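Glyceraldehyde-3-phosphate dehydrogenase (Sulfolobus solfataricus, PDB 1B7G) catalyses the phosphorylating oxidation of D-glyceraldehyde 3-phosphate in glycolysis, using NADP in preference to NAD. Local coordinates at residues 102-107 and 131-136. The protein carries 1 engineered substitution. Residues are numbered along the deposited sequence; the frame is centred on the assembly and turned at random.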
loop_
_atom_site.group_PDB
_atom_site.type_symbol
_atom_site.label_atom_id
_atom_site.label_comp_id
_atom_site.label_asym_id
_atom_site.label_seq_id
_atom_site.Cartn_x
_atom_site.Cartn_y
_atom_site.Cartn_z
ATOM N N ARG A 102 -21.981 -25.614 -14.284
ATOM C CA ARG A 102 -20.577 -25.255 -14.049
ATOM C C ARG A 102 -20.236 -25.321 -12.558
ATOM O O ARG A 102 -21.027 -24.833 -11.764
ATOM C CB ARG A 102 -20.319 -23.840 -14.571
ATOM C CG ARG A 102 -20.454 -23.715 -16.089
ATOM C CD ARG A 102 -19.291 -24.371 -16.812
ATOM N NE ARG A 102 -19.360 -24.208 -18.255
ATOM C CZ ARG A 102 -19.882 -25.072 -19.120
ATOM N NH1 ARG A 102 -20.406 -26.224 -18.727
ATOM N NH2 ARG A 102 -19.872 -24.785 -20.419
ATOM N N ASN A 103 -19.104 -25.933 -12.213
ATOM C CA ASN A 103 -18.621 -26.010 -10.844
ATOM C C ASN A 103 -18.361 -24.571 -10.347
ATOM O O ASN A 103 -18.133 -23.693 -11.182
ATOM C CB ASN A 103 -17.327 -26.805 -10.752
ATOM C CG ASN A 103 -17.474 -28.306 -10.858
ATOM O OD1 ASN A 103 -18.545 -28.821 -11.166
ATOM N ND2 ASN A 103 -16.412 -29.055 -10.579
ATOM N N ALA A 104 -18.468 -24.363 -9.021
ATOM C CA ALA A 104 -18.240 -23.017 -8.493
ATOM C C ALA A 104 -17.649 -22.982 -7.073
ATOM O O ALA A 104 -17.946 -23.831 -6.247
ATOM C CB ALA A 104 -19.489 -22.197 -8.538
ATOM N N ILE A 105 -16.823 -21.963 -6.844
ATOM C CA ILE A 105 -16.185 -21.739 -5.542
ATOM C C ILE A 105 -16.829 -20.496 -4.907
ATOM O O ILE A 105 -16.835 -19.439 -5.583
ATOM C CB ILE A 105 -14.687 -21.441 -5.672
ATOM C CG1 ILE A 105 -13.923 -22.410 -6.597
ATOM C CG2 ILE A 105 -14.031 -21.435 -4.293
ATOM C CD1 ILE A 105 -14.003 -23.855 -6.176
ATOM N N PHE A 106 -17.350 -20.607 -3.679
ATOM C CA PHE A 106 -17.982 -19.394 -3.104
ATOM C C PHE A 106 -17.187 -18.850 -1.926
ATOM O O PHE A 106 -16.304 -19.527 -1.401
ATOM C CB PHE A 106 -19.421 -19.607 -2.719
ATOM C CG PHE A 106 -20.421 -20.044 -3.733
ATOM C CD1 PHE A 106 -20.580 -21.402 -4.016
ATOM C CD2 PHE A 106 -21.238 -19.156 -4.387
ATOM C CE1 PHE A 106 -21.528 -21.820 -4.916
ATOM C CE2 PHE A 106 -22.160 -19.557 -5.321
ATOM C CZ PHE A 106 -22.319 -20.912 -5.561
ATOM N N GLN A 107 -17.464 -17.603 -1.528
ATOM C CA GLN A 107 -16.716 -16.978 -0.434
ATOM C C GLN A 107 -17.416 -17.169 0.896
ATOM O O GLN A 107 -18.606 -17.488 0.923
ATOM C CB GLN A 107 -16.392 -15.515 -0.737
ATOM C CG GLN A 107 -15.628 -15.391 -2.088
ATOM C CD GLN A 107 -14.535 -16.407 -2.241
ATOM O OE1 GLN A 107 -13.651 -16.521 -1.390
ATOM N NE2 GLN A 107 -14.556 -17.198 -3.338
ATOM N N LYS A 131 -15.888 -32.012 -5.214
ATOM C CA LYS A 131 -17.132 -31.288 -4.926
ATOM C C LYS A 131 -17.334 -30.236 -5.986
ATOM O O LYS A 131 -16.406 -29.479 -6.259
ATOM C CB LYS A 131 -17.170 -30.696 -3.513
ATOM C CG LYS A 131 -16.908 -31.778 -2.443
ATOM C CD LYS A 131 -18.152 -32.683 -2.365
ATOM C CE LYS A 131 -17.956 -33.735 -1.269
ATOM N NZ LYS A 131 -19.096 -34.689 -1.255
ATOM N N LYS A 132 -18.560 -30.185 -6.542
ATOM C CA LYS A 132 -18.797 -29.212 -7.601
ATOM C C LYS A 132 -18.927 -27.803 -7.068
ATOM O O LYS A 132 -18.791 -26.839 -7.827
ATOM C CB LYS A 132 -20.075 -29.625 -8.382
ATOM C CG LYS A 132 -19.815 -30.971 -9.096
ATOM C CD LYS A 132 -21.123 -31.542 -9.627
ATOM C CE LYS A 132 -20.910 -32.953 -10.166
ATOM N NZ LYS A 132 -20.651 -33.934 -9.066
ATOM N N TYR A 133 -19.387 -27.672 -5.821
ATOM C CA TYR A 133 -19.647 -26.381 -5.176
ATOM C C TYR A 133 -18.963 -26.357 -3.823
ATOM O O TYR A 133 -19.147 -27.306 -3.041
ATOM C CB TYR A 133 -21.146 -26.070 -5.077
ATOM C CG TYR A 133 -21.739 -26.013 -6.482
ATOM C CD1 TYR A 133 -21.431 -24.971 -7.348
ATOM C CD2 TYR A 133 -22.525 -27.068 -6.940
ATOM C CE1 TYR A 133 -21.960 -24.929 -8.638
ATOM C CE2 TYR A 133 -23.023 -27.046 -8.234
ATOM C CZ TYR A 133 -22.727 -26.000 -9.070
ATOM O OH TYR A 133 -23.234 -26.004 -10.362
ATOM N N ILE A 134 -17.996 -25.478 -3.652
ATOM C CA ILE A 134 -17.138 -25.436 -2.454
ATOM C C ILE A 134 -17.231 -24.042 -1.834
ATOM O O ILE A 134 -17.179 -23.052 -2.562
ATOM C CB ILE A 134 -15.678 -25.738 -2.840
ATOM C CG1 ILE A 134 -15.510 -27.209 -3.278
ATOM C CG2 ILE A 134 -14.705 -25.430 -1.704
ATOM C CD1 ILE A 134 -14.066 -27.612 -3.556
ATOM N N ARG A 135 -17.411 -23.959 -0.503
ATOM C CA ARG A 135 -17.456 -22.621 0.105
ATOM C C ARG A 135 -16.131 -22.374 0.801
ATOM O O ARG A 135 -15.763 -23.151 1.682
ATOM C CB ARG A 135 -18.583 -22.455 1.143
ATOM C CG ARG A 135 -18.601 -20.992 1.669
ATOM C CD ARG A 135 -19.652 -20.885 2.803
ATOM N NE ARG A 135 -19.242 -21.720 3.931
ATOM C CZ ARG A 135 -19.657 -21.547 5.181
ATOM N NH1 ARG A 135 -20.453 -20.527 5.474
ATOM N NH2 ARG A 135 -19.204 -22.338 6.137
ATOM N N VAL A 136 -15.317 -21.461 0.288
ATOM C CA VAL A 136 -14.081 -21.132 0.998
ATOM C C VAL A 136 -14.523 -20.297 2.225
ATOM O O VAL A 136 -15.174 -19.284 2.038
ATOM C CB VAL A 136 -13.107 -20.321 0.148
ATOM C CG1 VAL A 136 -11.984 -19.742 1.022
ATOM C CG2 VAL A 136 -12.485 -21.174 -0.998
#
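Y133 lays its ring beside A104, whose CB sits at the ring edge, in plane, with A104 CB 3.6 Å from Y133 CD1. With CG anti to its carbonyl carbon (chi1 -61°), the tyrosine side chain runs back toward R102. There its OH lies 2.9 Å from R102 O, at best a weak hydrogen bond. The F106 side chain lies on the same sheet face and crosses that of Y133 at a slant, with F106 CE1 4.0 Å from Y133 CD1. Helix 89-99 packs against this face, and K94 makes a cation-pi contact with Y133. Replacing Y133 with alanine would probably open a gap beside A104 and F106 and take from R102 O a possible hydroxyl partner. The strands 103-106 and 133-136 are parallel neighbours in the Rossmann-type nucleotide-binding sheet. Four backbone hydrogen bonds join the two segments: A104 N to K132 O, I134 N to A104 O, F106 N to I134 O and V136 N to F106 O. I105 and I134 use the other face, side by side and pointing the same way, with I105 CD1 4.2 Å from I134 CB. I105 CG2 also meets V136 CG2 at 3.6 Å. Helix 304-315 covers these side chains. Near the start of the pairing, N103 OD1 rests against the aliphatic CG of K132, 3.2 Å away. At the far end, R135 CG passes 3.6 Å from Q107 O, while its guanidinium group reaches S118 and E110 O.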